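Local coordinates for protein tonb-dependent siderophore receptor (Acinetobacter baumannii, PDB 5FR8) that probably takes up ferric siderophores across the outer membrane as a TonB-dependent receptor and may bind ferric enterobactin with micromolar affinity, at residues L49-S59 with S124-I135; E409-D419 with L431-K440. All blocks are in the same frame, centred on the assembly; numbering follows the deposited sequence.

Contact 1 (L49-S59 with S124-I135); sequences LEKLPVRNDIS and SNWVPAEAIESI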
loop_
_atom_site.group_PDB
_atom_site.type_symbol
_atom_site.label_atom_id
_atom_site.label_comp_id
_atom_site.label_asym_id
_atom_site.label_seq_id
_atom_site.Cartn_x
_atom_site.Cartn_y
_atom_site.Cartn_z
ATOM N N LEU A 49 -4.977 11.055 -15.388
ATOM C CA LEU A 49 -6.119 10.571 -14.618
ATOM C C LEU A 49 -7.455 10.855 -15.275
ATOM O O LEU A 49 -8.396 10.082 -15.113
ATOM C CB LEU A 49 -6.113 11.171 -13.207
ATOM C CG LEU A 49 -5.113 10.487 -12.268
ATOM C CD1 LEU A 49 -5.114 11.137 -10.878
ATOM C CD2 LEU A 49 -5.416 8.994 -12.184
ATOM N N GLU A 50 -7.542 11.972 -15.992
ATOM C CA GLU A 50 -8.787 12.336 -16.635
ATOM C C GLU A 50 -9.014 11.456 -17.875
ATOM O O GLU A 50 -10.150 11.087 -18.186
ATOM C CB GLU A 50 -8.795 13.826 -16.983
ATOM C CG GLU A 50 -10.122 14.355 -17.531
ATOM C CD GLU A 50 -10.087 14.644 -19.032
ATOM O OE1 GLU A 50 -9.132 14.217 -19.733
ATOM O OE2 GLU A 50 -11.026 15.315 -19.514
ATOM N N LYS A 51 -7.933 11.087 -18.557
ATOM C CA LYS A 51 -8.049 10.338 -19.801
ATOM C C LYS A 51 -8.365 8.867 -19.580
ATOM O O LYS A 51 -8.812 8.177 -20.493
ATOM C CB LYS A 51 -6.784 10.490 -20.625
ATOM C CG LYS A 51 -6.883 11.678 -21.538
ATOM C CD LYS A 51 -5.534 12.183 -21.985
ATOM C CE LYS A 51 -5.739 13.497 -22.712
ATOM N NZ LYS A 51 -4.542 13.904 -23.497
ATOM N N LEU A 52 -8.162 8.398 -18.355
ATOM C CA LEU A 52 -8.398 6.996 -18.037
ATOM C C LEU A 52 -8.964 6.847 -16.624
ATOM O O LEU A 52 -8.267 6.344 -15.728
ATOM C CB LEU A 52 -7.088 6.214 -18.187
ATOM C CG LEU A 52 -7.146 4.690 -18.061
ATOM C CD1 LEU A 52 -8.346 4.093 -18.782
ATOM C CD2 LEU A 52 -5.839 4.131 -18.589
ATOM N N PRO A 53 -10.234 7.270 -16.436
ATOM C CA PRO A 53 -10.946 7.369 -15.155
ATOM C C PRO A 53 -10.757 6.160 -14.271
ATOM O O PRO A 53 -10.793 5.039 -14.736
ATOM C CB PRO A 53 -12.417 7.464 -15.572
ATOM C CG PRO A 53 -12.392 8.064 -16.929
ATOM C CD PRO A 53 -11.079 7.691 -17.565
ATOM N N VAL A 54 -10.543 6.399 -12.996
ATOM C CA VAL A 54 -10.491 5.341 -11.996
ATOM C C VAL A 54 -11.919 5.066 -11.490
ATOM O O VAL A 54 -12.787 5.941 -11.534
ATOM C CB VAL A 54 -9.591 5.804 -10.832
ATOM C CG1 VAL A 54 -9.716 4.897 -9.608
ATOM C CG2 VAL A 54 -8.150 5.913 -11.313
ATOM N N ARG A 55 -12.164 3.863 -10.989
ATOM C CA ARG A 55 -13.475 3.523 -10.448
ATOM C C ARG A 55 -13.624 4.130 -9.049
ATOM O O ARG A 55 -14.656 4.758 -8.714
ATOM C CB ARG A 55 -13.632 2.004 -10.403
ATOM C CG ARG A 55 -15.073 1.529 -10.462
ATOM C CD ARG A 55 -15.206 0.026 -10.699
ATOM N NE ARG A 55 -14.810 -0.781 -9.531
ATOM C CZ ARG A 55 -15.599 -1.657 -8.905
ATOM N NH1 ARG A 55 -16.850 -1.856 -9.324
ATOM N NH2 ARG A 55 -15.126 -2.349 -7.867
ATOM N N ASN A 56 -12.591 3.944 -8.233
ATOM C CA ASN A 56 -12.570 4.497 -6.868
ATOM C C ASN A 56 -11.136 4.627 -6.362
ATOM O O ASN A 56 -10.630 5.726 -6.138
ATOM C CB ASN A 56 -13.384 3.606 -5.915
ATOM C CG ASN A 56 -13.469 4.174 -4.518
ATOM O OD1 ASN A 56 -13.269 5.366 -4.304
ATOM N ND2 ASN A 56 -13.763 3.319 -3.550
ATOM N N ASP A 57 -10.482 3.478 -6.194
ATOM C CA ASP A 57 -9.118 3.410 -5.684
ATOM C C ASP A 57 -8.109 3.680 -6.834
ATOM O O ASP A 57 -8.140 3.005 -7.860
ATOM C CB ASP A 57 -8.887 2.030 -5.047
ATOM C CG ASP A 57 -7.635 1.977 -4.218
ATOM O OD1 ASP A 57 -6.581 2.422 -4.720
ATOM O OD2 ASP A 57 -7.701 1.537 -3.037
ATOM N N ILE A 58 -7.225 4.658 -6.630
ATOM C CA ILE A 58 -6.239 5.037 -7.606
ATOM C C ILE A 58 -5.246 3.939 -7.928
ATOM O O ILE A 58 -4.603 3.997 -8.983
ATOM C CB ILE A 58 -5.412 6.241 -7.145
ATOM C CG1 ILE A 58 -4.917 6.029 -5.719
ATOM C CG2 ILE A 58 -6.226 7.519 -7.220
ATOM C CD1 ILE A 58 -3.648 6.796 -5.407
ATOM N N SER A 59 -5.105 2.943 -7.049
ATOM C CA SER A 59 -4.190 1.814 -7.317
ATOM C C SER A 59 -4.451 1.229 -8.701
ATOM O O SER A 59 -3.564 0.597 -9.293
ATOM C CB SER A 59 -4.337 0.713 -6.276
ATOM O OG SER A 59 -5.687 0.338 -6.159
ATOM N N SER A 124 -4.509 3.444 -0.165
ATOM C CA SER A 124 -4.515 4.177 -1.405
ATOM C C SER A 124 -5.884 4.657 -1.825
ATOM O O SER A 124 -6.071 4.979 -3.005
ATOM C CB SER A 124 -3.880 3.345 -2.524
ATOM O OG SER A 124 -4.741 2.356 -3.029
ATOM N N ASN A 125 -6.835 4.705 -0.887
ATOM C CA ASN A 125 -8.236 5.022 -1.210
ATOM C C ASN A 125 -8.710 6.171 -0.366
ATOM O O ASN A 125 -9.899 6.420 -0.286
ATOM C CB ASN A 125 -9.158 3.812 -0.996
ATOM C CG ASN A 125 -10.588 4.025 -1.543
ATOM O OD1 ASN A 125 -11.571 3.498 -0.996
ATOM N ND2 ASN A 125 -10.707 4.783 -2.629
ATOM N N TRP A 126 -7.781 6.874 0.273
ATOM C CA TRP A 126 -8.128 7.991 1.159
ATOM C C TRP A 126 -8.326 9.310 0.424
ATOM O O TRP A 126 -9.036 10.178 0.884
ATOM C CB TRP A 126 -7.059 8.160 2.242
ATOM C CG TRP A 126 -7.047 7.037 3.247
ATOM C CD1 TRP A 126 -6.063 6.100 3.445
ATOM C CD2 TRP A 126 -8.081 6.742 4.187
ATOM N NE1 TRP A 126 -6.444 5.221 4.440
ATOM C CE2 TRP A 126 -7.674 5.597 4.914
ATOM C CE3 TRP A 126 -9.326 7.312 4.459
ATOM C CZ2 TRP A 126 -8.457 5.031 5.899
ATOM C CZ3 TRP A 126 -10.109 6.740 5.418
ATOM C CH2 TRP A 126 -9.666 5.620 6.148
ATOM N N VAL A 127 -7.718 9.465 -0.733
ATOM C CA VAL A 127 -7.893 10.673 -1.508
ATOM C C VAL A 127 -8.641 10.377 -2.794
ATOM O O VAL A 127 -8.132 9.646 -3.637
ATOM C CB VAL A 127 -6.557 11.273 -1.944
ATOM C CG1 VAL A 127 -6.819 12.518 -2.760
ATOM C CG2 VAL A 127 -5.685 11.590 -0.742
ATOM N N PRO A 128 -9.817 10.995 -2.973
ATOM C CA PRO A 128 -10.607 10.791 -4.172
ATOM C C PRO A 128 -9.833 11.179 -5.401
ATOM O O PRO A 128 -9.129 12.179 -5.392
ATOM C CB PRO A 128 -11.789 11.758 -4.005
ATOM C CG PRO A 128 -11.713 12.289 -2.622
ATOM C CD PRO A 128 -10.284 12.165 -2.212
ATOM N N ALA A 129 -9.959 10.371 -6.442
ATOM C CA ALA A 129 -9.277 10.622 -7.705
ATOM C C ALA A 129 -9.406 12.079 -8.143
ATOM O O ALA A 129 -8.408 12.718 -8.486
ATOM C CB ALA A 129 -9.829 9.697 -8.781
ATOM N N GLU A 130 -10.624 12.608 -8.117
ATOM C CA GLU A 130 -10.886 13.935 -8.689
ATOM C C GLU A 130 -10.256 15.070 -7.893
ATOM O O GLU A 130 -10.266 16.214 -8.329
ATOM C CB GLU A 130 -12.388 14.165 -8.838
ATOM C CG GLU A 130 -12.907 13.912 -10.251
ATOM C CD GLU A 130 -12.615 12.520 -10.798
ATOM O OE1 GLU A 130 -12.923 11.530 -10.088
ATOM O OE2 GLU A 130 -12.096 12.425 -11.951
ATOM N N ALA A 131 -9.684 14.750 -6.740
ATOM C CA ALA A 131 -9.040 15.749 -5.906
ATOM C C ALA A 131 -7.515 15.714 -6.035
ATOM O O ALA A 131 -6.803 16.451 -5.334
ATOM C CB ALA A 131 -9.446 15.529 -4.459
ATOM N N ILE A 132 -7.006 14.868 -6.930
ATOM C CA ILE A 132 -5.556 14.729 -7.087
ATOM C C ILE A 132 -4.954 15.581 -8.204
ATOM O O ILE A 132 -5.413 15.569 -9.334
ATOM C CB ILE A 132 -5.153 13.271 -7.304
ATOM C CG1 ILE A 132 -5.487 12.447 -6.069
ATOM C CG2 ILE A 132 -3.668 13.183 -7.573
ATOM C CD1 ILE A 132 -5.348 10.953 -6.259
ATOM N N GLU A 133 -3.919 16.330 -7.847
ATOM C CA GLU A 133 -3.137 17.155 -8.779
ATOM C C GLU A 133 -2.072 16.341 -9.455
ATOM O O GLU A 133 -1.912 16.435 -10.667
ATOM C CB GLU A 133 -2.436 18.289 -8.023
ATOM C CG GLU A 133 -1.326 18.968 -8.807
ATOM C CD GLU A 133 -1.870 19.919 -9.833
ATOM O OE1 GLU A 133 -2.926 20.530 -9.570
ATOM O OE2 GLU A 133 -1.243 20.069 -10.895
ATOM N N SER A 134 -1.346 15.544 -8.673
ATOM C CA SER A 134 -0.213 14.759 -9.167
ATOM C C SER A 134 0.060 13.531 -8.302
ATOM O O SER A 134 -0.235 13.549 -7.115
ATOM C CB SER A 134 1.036 15.623 -9.187
ATOM O OG SER A 134 1.975 15.066 -10.097
ATOM N N ILE A 135 0.621 12.470 -8.886
ATOM C CA ILE A 135 1.043 11.290 -8.105
ATOM C C ILE A 135 2.479 10.870 -8.420
ATOM O O ILE A 135 2.809 10.649 -9.574
ATOM C CB ILE A 135 0.201 10.062 -8.416
ATOM C CG1 ILE A 135 -1.266 10.334 -8.156
ATOM C CG2 ILE A 135 0.690 8.887 -7.579
ATOM C CD1 ILE A 135 -2.192 9.210 -8.617
#

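Contact 2 (E409-D419 with L431-K440); sequences ESRIASAYIED and LGLRFDDHSK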
loop_
_atom_site.group_PDB
_atom_site.type_symbol
_atom_site.label_atom_id
_atom_site.label_comp_id
_atom_site.label_asym_id
_atom_site.label_seq_id
_atom_site.Cartn_x
_atom_site.Cartn_y
_atom_site.Cartn_z
ATOM N N GLU A 409 2.888 1.322 22.439
ATOM C CA GLU A 409 3.605 2.579 22.117
ATOM C C GLU A 409 4.703 2.311 21.113
ATOM O O GLU A 409 5.342 1.262 21.175
ATOM C CB GLU A 409 4.301 3.204 23.363
ATOM C CG GLU A 409 3.379 3.933 24.320
ATOM C CD GLU A 409 3.959 5.244 24.851
ATOM O OE1 GLU A 409 4.702 5.919 24.107
ATOM O OE2 GLU A 409 3.656 5.625 26.009
ATOM N N SER A 410 4.974 3.293 20.250
ATOM C CA SER A 410 6.136 3.258 19.336
ATOM C C SER A 410 6.703 4.655 19.149
ATOM O O SER A 410 5.958 5.623 18.992
ATOM C CB SER A 410 5.713 2.711 17.987
ATOM O OG SER A 410 6.821 2.371 17.231
ATOM N N ARG A 411 8.025 4.775 19.189
ATOM C CA ARG A 411 8.665 6.064 18.982
ATOM C C ARG A 411 9.885 5.890 18.083
ATOM O O ARG A 411 10.704 4.980 18.276
ATOM C CB ARG A 411 9.057 6.700 20.308
ATOM C CG ARG A 411 7.875 7.180 21.140
ATOM C CD ARG A 411 8.247 7.743 22.521
ATOM N NE ARG A 411 9.068 6.846 23.338
ATOM C CZ ARG A 411 8.670 5.678 23.852
ATOM N NH1 ARG A 411 7.435 5.193 23.637
ATOM N NH2 ARG A 411 9.534 4.974 24.583
ATOM N N ILE A 412 9.981 6.759 17.082
ATOM C CA ILE A 412 11.127 6.796 16.195
ATOM C C ILE A 412 11.654 8.198 16.174
ATOM O O ILE A 412 10.909 9.127 15.877
ATOM C CB ILE A 412 10.781 6.435 14.741
ATOM C CG1 ILE A 412 10.225 5.007 14.649
ATOM C CG2 ILE A 412 12.036 6.553 13.879
ATOM C CD1 ILE A 412 9.898 4.549 13.247
ATOM N N ALA A 413 12.931 8.340 16.502
ATOM C CA ALA A 413 13.605 9.598 16.366
ATOM C C ALA A 413 14.671 9.455 15.291
ATOM O O ALA A 413 15.426 8.474 15.285
ATOM C CB ALA A 413 14.229 9.993 17.677
ATOM N N SER A 414 14.719 10.426 14.378
ATOM C CA SER A 414 15.540 10.316 13.175
ATOM C C SER A 414 16.227 11.623 12.858
ATOM O O SER A 414 15.696 12.688 13.111
ATOM C CB SER A 414 14.664 9.929 11.978
ATOM O OG SER A 414 13.741 8.903 12.318
ATOM N N ALA A 415 17.417 11.533 12.290
ATOM C CA ALA A 415 18.096 12.684 11.680
ATOM C C ALA A 415 18.823 12.230 10.404
ATOM O O ALA A 415 19.216 11.057 10.278
ATOM C CB ALA A 415 19.091 13.297 12.645
ATOM N N TYR A 416 19.000 13.149 9.460
ATOM C CA TYR A 416 19.635 12.800 8.196
ATOM C C TYR A 416 20.380 13.979 7.583
ATOM O O TYR A 416 20.099 15.145 7.881
ATOM C CB TYR A 416 18.596 12.269 7.226
ATOM C CG TYR A 416 17.423 13.204 6.990
ATOM C CD1 TYR A 416 16.305 13.211 7.841
ATOM C CD2 TYR A 416 17.413 14.054 5.903
ATOM C CE1 TYR A 416 15.235 14.052 7.608
ATOM C CE2 TYR A 416 16.359 14.904 5.671
ATOM C CZ TYR A 416 15.273 14.891 6.521
ATOM O OH TYR A 416 14.233 15.745 6.264
ATOM N N ILE A 417 21.342 13.658 6.730
ATOM C CA ILE A 417 22.095 14.676 5.999
ATOM C C ILE A 417 22.238 14.240 4.545
ATOM O O ILE A 417 22.327 13.048 4.246
ATOM C CB ILE A 417 23.470 14.931 6.624
ATOM C CG1 ILE A 417 24.211 16.003 5.838
ATOM C CG2 ILE A 417 24.287 13.653 6.639
ATOM C CD1 ILE A 417 25.353 16.654 6.606
ATOM N N GLU A 418 22.219 15.211 3.647
ATOM C CA GLU A 418 22.114 14.933 2.226
ATOM C C GLU A 418 22.794 16.006 1.404
ATOM O O GLU A 418 22.612 17.204 1.652
ATOM C CB GLU A 418 20.663 14.897 1.807
ATOM C CG GLU A 418 19.949 13.608 2.124
ATOM C CD GLU A 418 18.558 13.611 1.537
ATOM O OE1 GLU A 418 17.986 14.727 1.436
ATOM O OE2 GLU A 418 18.066 12.522 1.167
ATOM N N ASP A 419 23.560 15.572 0.407
ATOM C CA ASP A 419 24.265 16.493 -0.455
ATOM C C ASP A 419 23.925 16.193 -1.919
ATOM O O ASP A 419 23.990 15.050 -2.351
ATOM C CB ASP A 419 25.770 16.363 -0.200
ATOM C CG ASP A 419 26.525 17.663 -0.397
ATOM O OD1 ASP A 419 25.973 18.646 -0.934
ATOM O OD2 ASP A 419 27.702 17.691 -0.009
ATOM N N LEU A 431 24.564 12.160 -2.158
ATOM C CA LEU A 431 25.093 11.392 -1.038
ATOM C C LEU A 431 24.271 11.668 0.174
ATOM O O LEU A 431 24.307 12.784 0.681
ATOM C CB LEU A 431 26.506 11.830 -0.704
ATOM C CG LEU A 431 27.579 11.337 -1.640
ATOM C CD1 LEU A 431 28.848 12.169 -1.462
ATOM C CD2 LEU A 431 27.801 9.862 -1.358
ATOM N N GLY A 432 23.564 10.651 0.663
ATOM C CA GLY A 432 22.744 10.778 1.860
ATOM C C GLY A 432 23.028 9.739 2.931
ATOM O O GLY A 432 23.481 8.644 2.648
ATOM N N LEU A 433 22.757 10.112 4.176
ATOM C CA LEU A 433 22.856 9.202 5.308
ATOM C C LEU A 433 21.680 9.469 6.242
ATOM O O LEU A 433 21.341 10.620 6.525
ATOM C CB LEU A 433 24.172 9.413 6.049
ATOM C CG LEU A 433 24.463 8.496 7.238
ATOM C CD1 LEU A 433 24.388 7.025 6.858
ATOM C CD2 LEU A 433 25.833 8.813 7.801
ATOM N N ARG A 434 21.036 8.406 6.697
ATOM C CA ARG A 434 19.893 8.545 7.573
ATOM C C ARG A 434 20.100 7.691 8.825
ATOM O O ARG A 434 20.446 6.515 8.741
ATOM C CB ARG A 434 18.599 8.143 6.868
ATOM C CG ARG A 434 17.364 8.712 7.542
ATOM C CD ARG A 434 16.134 7.846 7.353
ATOM N NE ARG A 434 15.072 8.204 8.292
ATOM C CZ ARG A 434 14.075 9.030 8.017
ATOM N NH1 ARG A 434 13.981 9.605 6.819
ATOM N NH2 ARG A 434 13.169 9.280 8.947
ATOM N N PHE A 435 19.902 8.310 9.982
ATOM C CA PHE A 435 19.971 7.634 11.263
ATOM C C PHE A 435 18.577 7.489 11.805
ATOM O O PHE A 435 17.811 8.454 11.797
ATOM C CB PHE A 435 20.774 8.489 12.233
ATOM C CG PHE A 435 20.825 7.944 13.623
ATOM C CD1 PHE A 435 21.695 6.914 13.940
ATOM C CD2 PHE A 435 20.021 8.476 14.619
ATOM C CE1 PHE A 435 21.747 6.414 15.220
ATOM C CE2 PHE A 435 20.078 7.992 15.908
ATOM C CZ PHE A 435 20.944 6.957 16.206
ATOM N N ASP A 436 18.247 6.293 12.277
ATOM C CA ASP A 436 16.909 6.022 12.833
ATOM C C ASP A 436 17.022 5.301 14.171
ATOM O O ASP A 436 17.796 4.358 14.292
ATOM C CB ASP A 436 16.081 5.169 11.874
ATOM C CG ASP A 436 15.809 5.869 10.562
ATOM O OD1 ASP A 436 14.872 6.726 10.547
ATOM O OD2 ASP A 436 16.543 5.562 9.567
ATOM N N ASP A 437 16.273 5.756 15.172
ATOM C CA ASP A 437 16.314 5.135 16.480
ATOM C C ASP A 437 14.895 4.874 16.923
ATOM O O ASP A 437 14.132 5.803 17.166
ATOM C CB ASP A 437 17.021 6.034 17.487
ATOM C CG ASP A 437 17.308 5.339 18.823
ATOM O OD1 ASP A 437 17.333 4.103 18.904
ATOM O OD2 ASP A 437 17.540 6.054 19.810
ATOM N N HIS A 438 14.564 3.593 17.019
ATOM C CA HIS A 438 13.238 3.145 17.352
ATOM C C HIS A 438 13.147 2.613 18.805
ATOM O O HIS A 438 14.052 1.941 19.292
ATOM C CB HIS A 438 12.874 2.067 16.352
ATOM C CG HIS A 438 11.611 1.352 16.672
ATOM N ND1 HIS A 438 11.513 -0.017 16.636
ATOM C CD2 HIS A 438 10.389 1.816 17.031
ATOM C CE1 HIS A 438 10.279 -0.371 16.958
ATOM N NE2 HIS A 438 9.577 0.722 17.202
ATOM N N SER A 439 12.064 2.935 19.506
ATOM C CA SER A 439 11.970 2.657 20.944
ATOM C C SER A 439 12.101 1.178 21.302
ATOM O O SER A 439 12.558 0.863 22.389
ATOM C CB SER A 439 10.665 3.224 21.535
ATOM O OG SER A 439 9.534 2.388 21.286
ATOM N N LYS A 440 11.697 0.273 20.412
ATOM C CA LYS A 440 11.884 -1.165 20.645
ATOM C C LYS A 440 13.100 -1.752 19.923
ATOM O O LYS A 440 13.842 -2.534 20.522
ATOM C CB LYS A 440 10.661 -1.957 20.204
ATOM C CG LYS A 440 9.500 -1.976 21.177
ATOM C CD LYS A 440 8.812 -0.613 21.251
ATOM C CE LYS A 440 7.668 -0.617 22.253
ATOM N NZ LYS A 440 6.810 -1.784 21.934
#

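Contact 1 (L49-S59 with S124-I135)
Ser-124 opens the contact by donating its hydroxyl to Asp-57: OG lies 2.5 Å from OD1, a hydrogen bond whose exact length is doubtful. The same OD1 is claimed from within its own segment by Ser-59, whose N approaches on the anti lone pair at 2.8 Å and whose OG comes from above the carboxylate plane. An aspartate suits this place, because the Asx turn it forms caps the start of helix 59-62 while it still serves Ser-124. At Asn-125, CG anti to the backbone N (chi1 -170°) carries the amide to Asn-56. ND2 gives a nearly straight hydrogen bond of 3.1 Å to Asn-56 OD1, yet comes from above that carbonyl's plane rather than on a lone pair; the two amides stand 80° apart. Asn-235 of barrel strand 232-247 bonds to both asparagines, donating to OD1 of Asn-125 and accepting from ND2 of Asn-56. Beyond this polar end, Ala-129 is small enough to let Val-54 close in, CB to CB at 4.4 Å. Ile-132 then splits its branches: CD1 meets Ile-58 CG2 at 3.7 Å, while CG2 meets Leu-49 CD1 at 4.1 Å. On strand 132-139, Ile-135 extends the apolar seam, its CD1 4.2 Å from CD1 of Leu-49 and also near Ile-58. Branched aliphatic side chains suit this plug interior, where Ile-157 adds to the packing. Directional bonds thus fix the turn at Asp-57, and the asparagine pair beside it is tied to the barrel wall through Asn-235, while hydrocarbon packing joins helix 46-51 and the loop after it to strand 132-139 and the turn before it.

Contact 2 (E409-D419 with L431-K440)
Arg-434 and Tyr-416 face each other as a non-hydrogen-bonded pair, and the arginine can be followed outward from there. Its CB lies 4.1 Å from Tyr-416 CB, and CG comes closer, 3.8 Å from the same atom, so the aliphatic stem lies beside the root of the tyrosine. With CG anti to the backbone N (chi1 -160°), the chain runs extended to NE, which bonds to Asp-436 OD1 of its own strand at 2.7 Å in a salt bridge. This carboxylate oxygen uses its syn lone pair and lies near the guanidinium plane, a geometry that should hold the flat group in its rotation. Ser-414 OG bonds to the same oxygen from the anti side at 3.0 Å. CZ reaches Ser-414 CB at 4.1 Å, and NH2, 3.4 Å from Ser-414 OG, has its salt bridge with Glu-373 on strand 365-380, whereas NH1 makes a weak bond to Arg-145 O of the plug.

The two strands form a beta hairpin of the TonB-dependent receptor barrel, antiparallel with axes 4.7 Å apart. Paired backbone bonds link Ala-413 with Asp-437, Ala-415 with Phe-435, Ile-417 with Leu-433 and Asp-419 with Leu-431. The face of Ser-414, Arg-434 and Glu-418 turns to the plug, where Glu-418 forms a salt bridge with Arg-145; charged and hydroxyl groups suit that polar interior. On the other face, Ile-417 CG2 packs on Leu-433 CB at 4.3 Å; Ile-417 and Leu-431 are on the surface there, consistent with a stretch of wall facing lipid. Further along, Ser-410 OG makes a weak hydrogen bond at the edge of the His-438 ring, to NE2.

Overall arrangement
Contact 1 lies in the buried plug and contact 2 in the barrel wall around it; their nearest atoms are about 18 Å apart, and they share no strand or helix. In contact 1, loops bring a helix and a strand of the plug together through side chains, with the backbones making no hydrogen bonds to each other. The hairpin of contact 2 is instead held chiefly by regular backbone bonding, which leaves one face for polar and ionic groups turned to the plug and the other outward, with aliphatic groups that probably face lipid. Each also takes part in the plug-barrel interface, at separate places: contact 1 reaches out to barrel Asn-235 and Arg-187, contact 2 in to plug Arg-145.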